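Long-range contacts in stage II sporulation protein E (SpoIIE) (Moorella thermoacetica, PDB 3ZT9), which probably acts as a manganese-dependent PP2C-type protein phosphatase in stressosome signalling, in a system adapted to control secondary messengers: residues A98-N103 with P117-G122; V83-R88 with I104-L109; T63-I68 with L132-G137; G20-V25 with I52-M57; K3-I8 with L167-L172. All coordinates share one frame; numbering follows the deposited sequence. Where two conformers were deposited one is given.

Contact 1 (A98-N103 with P117-G122)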
# COMPACT_ATOMS: atom_id res chain seq x y z
N ALA A 98 -8.33 -6.44 -2.75
CA ALA A 98 -7.16 -5.97 -2.02
C ALA A 98 -6.74 -7.07 -1.05
O ALA A 98 -7.58 -7.83 -0.58
CB ALA A 98 -7.48 -4.73 -1.23
N ALA A 99 -5.44 -7.14 -0.72
CA ALA A 99 -5.04 -8.03 0.39
C ALA A 99 -3.85 -7.43 1.12
O ALA A 99 -3.14 -6.59 0.55
CB ALA A 99 -4.69 -9.41 -0.16
N ILE A 100 -3.63 -7.88 2.35
CA ILE A 100 -2.56 -7.32 3.18
C ILE A 100 -1.94 -8.44 3.96
O ILE A 100 -2.67 -9.20 4.60
CB ILE A 100 -3.10 -6.29 4.23
CG1 ILE A 100 -3.94 -5.21 3.54
CG2 ILE A 100 -1.92 -5.65 5.00
CD1 ILE A 100 -4.78 -4.42 4.52
N VAL A 101 -0.62 -8.56 3.92
CA VAL A 101 0.08 -9.46 4.85
C VAL A 101 0.83 -8.55 5.81
O VAL A 101 1.70 -7.78 5.40
CB VAL A 101 1.02 -10.46 4.12
CG1 VAL A 101 1.79 -11.29 5.14
CG2 VAL A 101 0.20 -11.38 3.24
N GLY A 102 0.49 -8.63 7.09
CA GLY A 102 1.15 -7.80 8.07
C GLY A 102 0.30 -6.58 8.38
O GLY A 102 -0.92 -6.66 8.34
N ASN A 103 0.92 -5.46 8.72
CA ASN A 103 0.13 -4.34 9.27
C ASN A 103 0.15 -3.07 8.42
O ASN A 103 0.11 -1.98 8.93
CB ASN A 103 0.57 -4.01 10.68
CG ASN A 103 1.95 -3.40 10.73
OD1 ASN A 103 2.71 -3.51 9.76
ND2 ASN A 103 2.27 -2.75 11.84
N PRO A 117 -10.18 -3.13 4.42
CA PRO A 117 -9.84 -4.54 4.22
C PRO A 117 -9.12 -5.13 5.41
O PRO A 117 -8.31 -4.46 6.04
CB PRO A 117 -8.90 -4.51 3.01
CG PRO A 117 -9.39 -3.28 2.23
CD PRO A 117 -9.68 -2.26 3.33
N LEU A 118 -9.43 -6.39 5.68
CA LEU A 118 -8.82 -7.13 6.77
C LEU A 118 -7.46 -7.67 6.36
O LEU A 118 -7.33 -8.30 5.31
CB LEU A 118 -9.73 -8.30 7.11
CG LEU A 118 -9.13 -9.27 8.12
CD1 LEU A 118 -8.78 -8.51 9.40
CD2 LEU A 118 -10.13 -10.39 8.37
N ALA A 119 -6.47 -7.42 7.21
CA ALA A 119 -5.11 -7.89 7.01
C ALA A 119 -5.02 -9.33 7.47
O ALA A 119 -5.71 -9.74 8.40
CB ALA A 119 -4.10 -7.06 7.84
N THR A 120 -4.15 -10.07 6.81
CA THR A 120 -3.77 -11.40 7.31
C THR A 120 -2.43 -11.27 8.01
O THR A 120 -1.52 -10.75 7.44
CB THR A 120 -3.66 -12.41 6.15
OG1 THR A 120 -2.37 -12.34 5.56
CG2 THR A 120 -4.69 -12.09 5.09
N PRO A 121 -2.31 -11.77 9.26
CA PRO A 121 -1.03 -11.66 9.96
C PRO A 121 0.09 -12.42 9.24
O PRO A 121 -0.14 -13.40 8.55
CB PRO A 121 -1.31 -12.29 11.33
CG PRO A 121 -2.46 -13.20 11.12
CD PRO A 121 -3.29 -12.57 10.03
N GLY A 122 1.31 -11.94 9.41
CA GLY A 122 2.44 -12.65 8.87
C GLY A 122 3.54 -11.70 8.47
O GLY A 122 3.38 -10.49 8.56
O HOH W 1 -5.76 -9.58 3.49

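Contact 2 (V83-R88 with I104-L109)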
# COMPACT_ATOMS: atom_id res chain seq x y z
N VAL A 83 6.21 -6.56 5.36
CA VAL A 83 4.75 -6.66 5.32
C VAL A 83 4.34 -5.83 4.11
O VAL A 83 5.07 -4.94 3.71
CB VAL A 83 4.12 -6.15 6.64
CG1 VAL A 83 4.63 -6.99 7.80
CG2 VAL A 83 4.39 -4.63 6.89
N ALA A 84 3.20 -6.11 3.50
CA ALA A 84 2.82 -5.41 2.25
C ALA A 84 1.33 -5.48 1.99
O ALA A 84 0.66 -6.42 2.42
CB ALA A 84 3.56 -6.05 1.06
N ALA A 85 0.82 -4.48 1.30
CA ALA A 85 -0.58 -4.44 0.89
C ALA A 85 -0.58 -4.21 -0.60
O ALA A 85 0.28 -3.49 -1.10
CB ALA A 85 -1.26 -3.27 1.57
N LEU A 86 -1.56 -4.77 -1.30
CA LEU A 86 -1.76 -4.47 -2.70
C LEU A 86 -3.26 -4.33 -2.94
O LEU A 86 -4.07 -5.14 -2.45
CB LEU A 86 -1.22 -5.63 -3.53
CG LEU A 86 -1.52 -5.58 -5.02
CD1 LEU A 86 -0.84 -4.40 -5.61
CD2 LEU A 86 -1.01 -6.88 -5.67
N CYS A 87 -3.61 -3.30 -3.69
CA CYS A 87 -4.98 -3.09 -4.16
C CYS A 87 -4.94 -3.16 -5.67
O CYS A 87 -4.10 -2.54 -6.30
CB CYS A 87 -5.50 -1.68 -3.82
SG CYS A 87 -5.85 -1.36 -2.10
N ARG A 88 -5.88 -3.88 -6.25
CA ARG A 88 -5.93 -4.00 -7.70
C ARG A 88 -7.27 -3.38 -8.08
O ARG A 88 -8.30 -3.88 -7.67
CB ARG A 88 -5.87 -5.46 -8.15
CG ARG A 88 -6.05 -5.68 -9.68
CD ARG A 88 -6.00 -7.22 -10.00
NE ARG A 88 -5.94 -7.54 -11.43
CZ ARG A 88 -6.99 -7.53 -12.24
NH1 ARG A 88 -8.19 -7.19 -11.77
NH2 ARG A 88 -6.85 -7.84 -13.52
N ILE A 104 0.18 -3.20 7.11
CA ILE A 104 -0.05 -2.05 6.28
C ILE A 104 -1.58 -1.71 6.39
O ILE A 104 -2.41 -2.60 6.56
CB ILE A 104 0.29 -2.36 4.81
CG1 ILE A 104 1.77 -2.78 4.67
CG2 ILE A 104 -0.05 -1.16 3.92
CD1 ILE A 104 2.81 -1.70 5.01
N HIS A 105 -1.94 -0.44 6.33
CA HIS A 105 -3.35 -0.06 6.45
C HIS A 105 -3.92 0.38 5.13
O HIS A 105 -3.30 1.18 4.41
CB HIS A 105 -3.42 1.06 7.49
CG HIS A 105 -2.89 0.63 8.81
ND1 HIS A 105 -3.47 -0.38 9.55
CD2 HIS A 105 -1.81 1.04 9.52
CE1 HIS A 105 -2.78 -0.56 10.66
NE2 HIS A 105 -1.76 0.29 10.66
N VAL A 106 -5.11 -0.13 4.81
CA VAL A 106 -5.82 0.29 3.60
C VAL A 106 -7.17 0.80 3.97
O VAL A 106 -7.83 0.19 4.80
CB VAL A 106 -6.01 -0.91 2.67
CG1 VAL A 106 -6.86 -0.52 1.42
CG2 VAL A 106 -4.62 -1.45 2.23
N LYS A 107 -7.61 1.91 3.37
CA LYS A 107 -9.01 2.34 3.57
C LYS A 107 -9.54 2.74 2.21
O LYS A 107 -8.86 3.42 1.45
CB LYS A 107 -9.09 3.51 4.53
CG LYS A 107 -10.51 3.70 5.17
CD LYS A 107 -10.45 4.63 6.35
CE LYS A 107 -9.65 4.03 7.50
NZ LYS A 107 -10.38 2.99 8.24
N ILE A 108 -10.77 2.33 1.93
CA ILE A 108 -11.38 2.58 0.65
C ILE A 108 -12.69 3.32 0.90
O ILE A 108 -13.60 2.81 1.55
CB ILE A 108 -11.62 1.27 -0.08
CG1 ILE A 108 -10.27 0.56 -0.30
CG2 ILE A 108 -12.38 1.53 -1.40
CD1 ILE A 108 -10.36 -0.89 -0.80
N LEU A 109 -12.76 4.56 0.44
CA LEU A 109 -13.94 5.39 0.66
C LEU A 109 -14.75 5.26 -0.61
O LEU A 109 -14.35 5.79 -1.64
CB LEU A 109 -13.57 6.87 0.86
CG LEU A 109 -12.97 7.27 2.21
CD1 LEU A 109 -11.82 6.38 2.58
CD2 LEU A 109 -12.53 8.78 2.19

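Contact 3 (T63-I68 with L132-G137)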
# COMPACT_ATOMS: atom_id res chain seq x y z
N THR A 63 -1.25 -11.94 -12.50
CA THR A 63 -1.33 -13.36 -12.18
C THR A 63 -2.23 -13.68 -10.98
O THR A 63 -2.37 -14.85 -10.62
CB THR A 63 0.05 -13.97 -11.86
OG1 THR A 63 0.63 -13.32 -10.73
CG2 THR A 63 1.00 -13.85 -13.04
N GLY A 64 -2.81 -12.66 -10.36
CA GLY A 64 -3.71 -12.89 -9.23
C GLY A 64 -3.01 -12.71 -7.90
O GLY A 64 -1.84 -13.02 -7.77
N LEU A 65 -3.72 -12.15 -6.92
CA LEU A 65 -3.08 -11.76 -5.66
C LEU A 65 -2.47 -12.97 -4.91
O LEU A 65 -1.45 -12.82 -4.23
CB LEU A 65 -4.11 -11.02 -4.77
CG LEU A 65 -4.21 -9.53 -5.05
CD1 LEU A 65 -4.70 -9.33 -6.49
CD2 LEU A 65 -5.17 -8.84 -4.02
N VAL A 66 -3.06 -14.15 -5.02
CA VAL A 66 -2.50 -15.29 -4.32
C VAL A 66 -1.09 -15.56 -4.82
O VAL A 66 -0.14 -15.67 -4.03
CB VAL A 66 -3.38 -16.55 -4.48
CG1 VAL A 66 -2.60 -17.81 -4.06
CG2 VAL A 66 -4.69 -16.38 -3.67
N ASN A 67 -0.97 -15.66 -6.13
CA ASN A 67 0.35 -15.85 -6.74
C ASN A 67 1.29 -14.69 -6.40
O ASN A 67 2.46 -14.91 -6.06
CB ASN A 67 0.24 -15.98 -8.24
CG ASN A 67 1.53 -16.49 -8.86
OD1 ASN A 67 1.94 -17.63 -8.62
ND2 ASN A 67 2.18 -15.65 -9.65
N ILE A 68 0.79 -13.47 -6.48
CA ILE A 68 1.63 -12.29 -6.24
C ILE A 68 2.27 -12.34 -4.85
O ILE A 68 3.48 -12.16 -4.70
CB ILE A 68 0.87 -10.99 -6.41
CG1 ILE A 68 0.59 -10.71 -7.89
CG2 ILE A 68 1.67 -9.81 -5.80
CD1 ILE A 68 -0.57 -9.72 -8.10
N LEU A 132 -4.31 -16.30 2.24
CA LEU A 132 -4.51 -14.89 2.01
C LEU A 132 -5.99 -14.56 1.99
O LEU A 132 -6.75 -15.24 1.31
CB LEU A 132 -3.88 -14.54 0.65
CG LEU A 132 -3.64 -13.08 0.29
CD1 LEU A 132 -2.66 -12.37 1.24
CD2 LEU A 132 -3.15 -13.04 -1.15
N LEU A 133 -6.40 -13.53 2.71
CA LEU A 133 -7.81 -13.12 2.68
C LEU A 133 -7.98 -11.95 1.72
O LEU A 133 -7.59 -10.83 2.01
CB LEU A 133 -8.32 -12.75 4.06
CG LEU A 133 -8.76 -13.95 4.91
CD1 LEU A 133 -9.13 -13.49 6.30
CD2 LEU A 133 -9.93 -14.68 4.27
N ILE A 134 -8.56 -12.21 0.56
CA ILE A 134 -8.71 -11.13 -0.41
C ILE A 134 -10.06 -10.47 -0.24
O ILE A 134 -11.11 -11.13 -0.38
CB ILE A 134 -8.63 -11.69 -1.85
CG1 ILE A 134 -7.23 -12.26 -2.08
CG2 ILE A 134 -8.94 -10.60 -2.87
CD1 ILE A 134 -7.09 -13.13 -3.36
N ALA A 135 -10.03 -9.18 0.07
CA ALA A 135 -11.26 -8.40 0.13
C ALA A 135 -11.64 -8.01 -1.27
O ALA A 135 -10.79 -7.76 -2.10
CB ALA A 135 -11.01 -7.15 0.96
N LYS A 136 -12.93 -7.92 -1.54
CA LYS A 136 -13.36 -7.56 -2.89
C LYS A 136 -14.44 -6.54 -2.80
O LYS A 136 -15.24 -6.60 -1.89
CB LYS A 136 -13.95 -8.79 -3.56
CG LYS A 136 -12.89 -9.82 -3.85
CD LYS A 136 -13.39 -10.95 -4.67
CE LYS A 136 -12.25 -11.92 -4.95
NZ LYS A 136 -12.73 -13.11 -5.68
N GLY A 137 -14.53 -5.63 -3.77
CA GLY A 137 -15.59 -4.63 -3.73
C GLY A 137 -15.87 -4.08 -5.11
O GLY A 137 -15.25 -4.51 -6.09

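Contact 4 (G20-V25 with I52-M57)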
# COMPACT_ATOMS: atom_id res chain seq x y z
N GLY A 20 12.96 2.66 4.71
CA GLY A 20 12.65 1.24 4.75
C GLY A 20 11.29 0.82 4.26
O GLY A 20 10.98 -0.36 4.26
N ASP A 21 10.46 1.77 3.82
CA ASP A 21 9.18 1.46 3.19
C ASP A 21 9.30 1.67 1.67
O ASP A 21 10.19 2.35 1.19
CB ASP A 21 8.05 2.39 3.69
CG ASP A 21 7.71 2.25 5.17
OD1 ASP A 21 8.12 1.28 5.82
OD2 ASP A 21 6.97 3.15 5.65
N ALA A 22 8.38 1.09 0.90
CA ALA A 22 8.35 1.30 -0.54
C ALA A 22 6.93 1.39 -1.07
O ALA A 22 6.03 0.75 -0.53
CB ALA A 22 9.10 0.17 -1.25
N CYS A 23 6.75 2.15 -2.16
CA CYS A 23 5.46 2.31 -2.84
C CYS A 23 5.54 1.89 -4.32
O CYS A 23 6.58 2.05 -4.96
CB CYS A 23 5.03 3.80 -2.79
SG CYS A 23 4.67 4.33 -1.11
N LEU A 24 4.43 1.36 -4.85
CA LEU A 24 4.30 1.05 -6.27
C LEU A 24 2.94 1.55 -6.75
O LEU A 24 1.93 1.35 -6.08
CB LEU A 24 4.33 -0.47 -6.48
CG LEU A 24 4.05 -0.94 -7.91
CD1 LEU A 24 5.21 -0.59 -8.82
CD2 LEU A 24 3.82 -2.44 -7.92
N VAL A 25 2.95 2.25 -7.87
CA VAL A 25 1.73 2.55 -8.62
C VAL A 25 2.01 2.11 -10.03
O VAL A 25 2.95 2.60 -10.66
CB VAL A 25 1.37 4.07 -8.61
CG1 VAL A 25 0.18 4.32 -9.49
CG2 VAL A 25 1.11 4.49 -7.13
N ILE A 52 12.49 -5.19 -2.77
CA ILE A 52 12.31 -6.53 -3.33
C ILE A 52 10.81 -6.91 -3.42
O ILE A 52 10.35 -7.48 -4.44
CB ILE A 52 13.03 -7.60 -2.49
CG1 ILE A 52 14.56 -7.50 -2.73
CG2 ILE A 52 12.57 -9.00 -2.91
CD1 ILE A 52 15.34 -8.32 -1.82
N ALA A 53 10.07 -6.63 -2.36
CA ALA A 53 8.63 -6.93 -2.36
C ALA A 53 7.91 -6.18 -3.51
O ALA A 53 7.11 -6.79 -4.23
CB ALA A 53 8.00 -6.56 -1.01
N ILE A 54 8.15 -4.87 -3.65
CA ILE A 54 7.55 -4.07 -4.71
C ILE A 54 7.94 -4.58 -6.11
O ILE A 54 7.08 -4.73 -7.00
CB ILE A 54 7.98 -2.55 -4.55
CG1 ILE A 54 7.33 -1.92 -3.32
CG2 ILE A 54 7.70 -1.72 -5.78
CD1 ILE A 54 5.93 -2.13 -3.24
N ALA A 55 9.22 -4.89 -6.31
CA ALA A 55 9.72 -5.34 -7.61
C ALA A 55 9.11 -6.69 -7.98
O ALA A 55 8.75 -6.92 -9.13
CB ALA A 55 11.25 -5.46 -7.57
N SER A 56 9.00 -7.56 -6.98
CA SER A 56 8.36 -8.86 -7.15
C SER A 56 6.89 -8.74 -7.56
O SER A 56 6.41 -9.45 -8.45
CB SER A 56 8.46 -9.67 -5.87
OG SER A 56 7.88 -10.94 -6.14
N MET A 57 6.16 -7.85 -6.90
CA MET A 57 4.77 -7.59 -7.26
C MET A 57 4.65 -7.13 -8.69
O MET A 57 3.81 -7.63 -9.46
CB MET A 57 4.18 -6.54 -6.34
CG MET A 57 3.95 -7.07 -4.97
SD MET A 57 3.13 -5.81 -3.97
CE MET A 57 2.70 -6.78 -2.57

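Contact 5 (K3-I8 with L167-L172)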
# COMPACT_ATOMS: atom_id res chain seq x y z
N LYS A 3 -8.95 10.21 -15.78
CA LYS A 3 -7.76 9.59 -15.21
C LYS A 3 -7.87 9.39 -13.68
O LYS A 3 -8.49 10.21 -12.99
CB LYS A 3 -6.54 10.46 -15.52
CG LYS A 3 -5.23 9.95 -14.93
CD LYS A 3 -4.21 11.08 -14.77
CE LYS A 3 -4.31 11.73 -13.39
NZ LYS A 3 -3.13 12.59 -13.07
N LEU A 4 -7.28 8.32 -13.15
CA LEU A 4 -7.16 8.18 -11.69
C LEU A 4 -5.95 8.99 -11.23
O LEU A 4 -4.84 8.77 -11.69
CB LEU A 4 -7.03 6.70 -11.29
CG LEU A 4 -7.18 6.37 -9.81
CD1 LEU A 4 -8.63 6.54 -9.31
CD2 LEU A 4 -6.69 4.96 -9.48
N GLU A 5 -6.17 9.95 -10.33
CA GLU A 5 -5.11 10.77 -9.79
C GLU A 5 -4.43 9.99 -8.67
O GLU A 5 -5.13 9.43 -7.81
CB GLU A 5 -5.69 12.06 -9.21
CG GLU A 5 -4.64 13.03 -8.73
CD GLU A 5 -5.19 14.32 -8.10
OE1 GLU A 5 -6.34 14.40 -7.57
OE2 GLU A 5 -4.41 15.29 -8.12
N VAL A 6 -3.11 9.94 -8.65
CA VAL A 6 -2.44 9.18 -7.58
C VAL A 6 -1.29 9.98 -7.00
O VAL A 6 -0.48 10.52 -7.75
CB VAL A 6 -1.85 7.83 -8.06
CG1 VAL A 6 -1.29 7.04 -6.88
CG2 VAL A 6 -2.89 7.02 -8.82
N GLY A 7 -1.23 10.05 -5.68
CA GLY A 7 -0.14 10.71 -4.98
C GLY A 7 0.62 9.69 -4.14
O GLY A 7 0.03 8.80 -3.50
N ILE A 8 1.95 9.84 -4.13
CA ILE A 8 2.82 9.00 -3.31
C ILE A 8 3.70 9.89 -2.43
O ILE A 8 4.27 10.86 -2.91
CB ILE A 8 3.76 8.16 -4.18
CG1 ILE A 8 2.96 7.15 -5.00
CG2 ILE A 8 4.80 7.45 -3.33
CD1 ILE A 8 3.84 6.28 -5.93
N LEU A 167 -6.24 20.67 -2.89
CA LEU A 167 -4.88 20.17 -3.02
C LEU A 167 -4.89 19.04 -4.05
O LEU A 167 -5.89 18.33 -4.24
CB LEU A 167 -4.36 19.60 -1.68
CG LEU A 167 -3.95 20.57 -0.58
CD1 LEU A 167 -5.13 21.37 -0.10
CD2 LEU A 167 -3.35 19.77 0.57
N THR A 168 -3.76 18.86 -4.72
CA THR A 168 -3.62 17.73 -5.62
C THR A 168 -3.36 16.48 -4.78
O THR A 168 -2.96 16.58 -3.63
CB THR A 168 -2.43 17.87 -6.59
OG1 THR A 168 -1.21 17.84 -5.86
CG2 THR A 168 -2.52 19.16 -7.37
N ALA A 169 -3.52 15.30 -5.38
CA ALA A 169 -3.23 14.07 -4.63
C ALA A 169 -1.79 14.08 -4.11
O ALA A 169 -1.53 13.63 -3.01
CB ALA A 169 -3.44 12.84 -5.55
N GLU A 170 -0.86 14.56 -4.94
CA GLU A 170 0.55 14.63 -4.55
C GLU A 170 0.74 15.56 -3.38
O GLU A 170 1.45 15.23 -2.39
CB GLU A 170 1.38 15.09 -5.74
CG GLU A 170 1.87 13.92 -6.59
CD GLU A 170 2.97 13.12 -5.91
OE1 GLU A 170 3.92 13.73 -5.36
OE2 GLU A 170 2.90 11.87 -5.92
N GLU A 171 0.10 16.72 -3.44
CA GLU A 171 0.17 17.65 -2.33
C GLU A 171 -0.52 17.08 -1.07
O GLU A 171 -0.05 17.25 0.04
CB GLU A 171 -0.50 18.99 -2.70
CG GLU A 171 0.24 19.73 -3.81
CD GLU A 171 -0.56 20.84 -4.41
OE1 GLU A 171 -1.78 20.90 -4.14
OE2 GLU A 171 0.04 21.64 -5.15
N LEU A 172 -1.63 16.39 -1.24
CA LEU A 172 -2.40 15.90 -0.11
C LEU A 172 -1.61 14.79 0.65
O LEU A 172 -1.58 14.77 1.88
CB LEU A 172 -3.73 15.35 -0.62
CG LEU A 172 -4.67 14.75 0.41
CD1 LEU A 172 -5.20 15.83 1.37
CD2 LEU A 172 -5.80 14.06 -0.34
O HOH W 2 -1.31 14.70 -7.98
O HOH W 3 3.88 13.75 -1.99

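Contact 1 (A98-N103 with P117-G122)
Ile100, near the end of strand 95-101, and Gly102, just past it, hold the N-H and the C=O of Thr120, in a single bridge of parallel type between Val101 and Thr120. Ile100 O takes the amide of Thr120 N at 2.8 Å, nearly straight at 168°. In return Gly102 N gives its proton to Thr120 O at 2.9 Å. That carbonyl oxygen also receives a CA-H...O contact from Val101 CA, 3.3 Å away, so consecutive residues meet the same oxygen. The hydroxyl of Thr120 sits between its own backbone N and carbonyl carbon (chi1 85°), which brings OG1 back to Ile100 O as a second, weak donor at 3.3 Å. Toward Leu118 the direct bonding gives way to a water, which accepts from Ile100 N at 3.0 Å and donates to Leu118 O at 2.7 Å. Apolar groups close the rest, with Ala119 CB against Ile100 CB and the Pro117 ring on Ala98. Gly102 has a positive phi (98°), where a CB would press on the carbonyl oxygen before it. Just beyond, Asn103 ND2 bonds Asp150 OD2, a manganese ligand. Strand 95-101 runs between strands 82-90 and 135-138, Val101 bonding to Ala84 and Ala98 to Ala135, while Pro117 leans on Val106 and Ile108 of strand 105-110 in the other sheet.

Contact 2 (V83-R88 with I104-L109)
Ile104, leading into strand 105-110, presses on Ala85 of strand 82-90 where the two antiparallel sheets of the PP2C-type beta sandwich face each other. The contact is wholly apolar and buried. Ile104 gives up the largest area and works with each of its branches. CG2, anti to the backbone N, meets Ala85 CB at 3.4 Å, closer than a usual carbon-carbon contact, so the packing is tight at this methyl. CG1 lies alongside the strand backbone, 3.7 Å from Ala84 CA. A bend at chi2 (-65°) then carries CD1 to Val83 CG2 at 3.8 Å, the two side chains meeting at a slant. Ala85, the next largest contributor, is small enough to admit both Ile104 and Val106 beneath it. Val106 points to the same side as Ile104, with His105 between them pointing the other way. Ile100 of strand 95-101 touches both Ala85 and Val106, and Ile147 of strand 144-148 touches Ile104, adding to the apolar layer from both sheets. Close by, Val83 and Ile104 also pack on Asp38, a manganese ligand, which places this layer next to the metal site. Further along, Val106 adds its CG2, 3.9 Å from Ala85 CB.

Contact 3 (T63-I68 with L132-G137)
Thr63 OG1 has two partners at the start of helix 65-76: Asn67 ND2 donates to it at 3.0 Å, and the hydroxyl bonds in turn to Ser60 O. The bond from Asn67 is fairly straight, 156° at the hydrogen, with the oxygen 16° out of the amide plane. It links the residue before the N-cap, Gly64, to the first turn, where Ile68 N also bonds Gly64 O. Leu65 and Val66 of this first turn meet segment 132-137. There the meeting is apolar and modest in area. Leu132 CG stands anti to the backbone N (chi1 -166°), and its CD2 comes up under the helix backbone, 3.5 Å from Leu65 O and 3.9 Å from Val66 CA. Ile134 sends its long branch the same way: CD1 lodges between Leu65 CB, at 3.9 Å, and Val66 CG2, at 4.1 Å. The Val66 and Ile134 side chains cross at about a right angle, and CG2 and CD1 are the atoms that meet. Val66 lies toward solvent, while Leu65 is buried. The helix thus rests on the edge of its sheet: Leu132 leans on Ala99 and Val101, Leu65 and Ile134 both reach Gln97 of strand 95-101, Ala135 bonds Ala98 through the backbone, and Ile68 touches Met57 of helix 43-60.

Contact 4 (G20-V25 with I52-M57)
Ile54 of helix 43-60 lies over Ala22 and Leu24 of strand 21-28, one of the places where a helix covers the outer face of a sheet in the alpha-beta-beta-alpha sandwich of the PP2C fold. Helix and strand run almost the same way, at 19°, with their axes 8.3 Å apart. Ile54 points toward the strand and divides its branches between the two residues. CG1, anti to the carbonyl carbon (chi1 -69°), presses on Ala22 CB at 3.4 Å, tighter than usual van der Waals distance; the small side chain of Ala22 is consistent with so close an approach. CG2 turns the other way to Leu24 CB, 3.7 Å off, and skirts Cys23 O. CD1 reaches on between them, 4.0 Å from Ala22 O and equally far from Leu24 CB. Leu24 and Ile54 slide past each other in opposite directions, so they pack flank against flank rather than end on. An alanine in place of Ile54 would lose all three of these methyl and methylene contacts, and is likely to open a gap over Ala22 and leave Leu24 freer to turn. Ala35 on the neighbouring strand 31-39 touches Leu24, Ile54 and Met57 alike. Met57 starts toward the strand, but its end leads away to Ile68 and Cys72 of helix 65-76; what reaches Leu24 is its CB, 4.4 Å from Leu24 CD2.

Contact 5 (K3-I8 with L167-L172)
A capping box opens helix 169-180, and the N-terminal segment is tied to it by two carboxylates, one from each side of the contact. Thr168 is the N-cap: its OG1 accepts from Glu171 N at 3.0 Å, and Glu171 OE1 takes Thr168 N in exchange. Glu5, extended with CG anti to the backbone N (chi1 -175°), reaches the first-turn amide Ala169 N with OE2 at 2.9 Å. The bond is straight (176°) but comes from above the carboxylate plane, 72° out of it, while Ala169 CB packs on Glu5 CG. A water bridges the same OE2 to Glu170 N. Glu5 OE1 makes a salt bridge with Arg193 NE, beside the manganese bound by Glu141 and Arg193. A glutamine here would keep the length but drop the charge, and would probably leave Arg193 NE without its ionic mate. In the opposite direction Glu170, bent at chi2, folds back so that OE2 takes Ile8 N at 2.9 Å, over the backbone of Gly7. Gly7 has no side chain, and a CB there would run into Ala169 O, so the glycine permits the close approach. The carboxylate of Glu5 thus adds an acceptor from a distant part of the chain to a helix N-terminus already closed by its Thr168-Glu171 capping box.

The five contacts span the layers of one sandwich. Contact 2 is the middle, about 5 Å from the chain's centre, joining the two sheets. Contacts 1, 3 and 4 all reach the sheet holding strands 21-28, 82-90 and 95-101; helices 43-60 and 65-76 cover its outside, meeting at Met57 and Ile68. Contact 5 belongs to the other sheet, with helix 169-180 on it; its Val6 and Ile8 pack on Val25 from contact 4. Contacts 1 and 5 lie on opposite sides, centres about 24 Å apart. Along the chain contact 4 closes before contact 3 opens, and contacts 1 and 2 interlock inside contact 3, so contact 5 brings the start of the chain to a late helix, with the other contacts in the chain between.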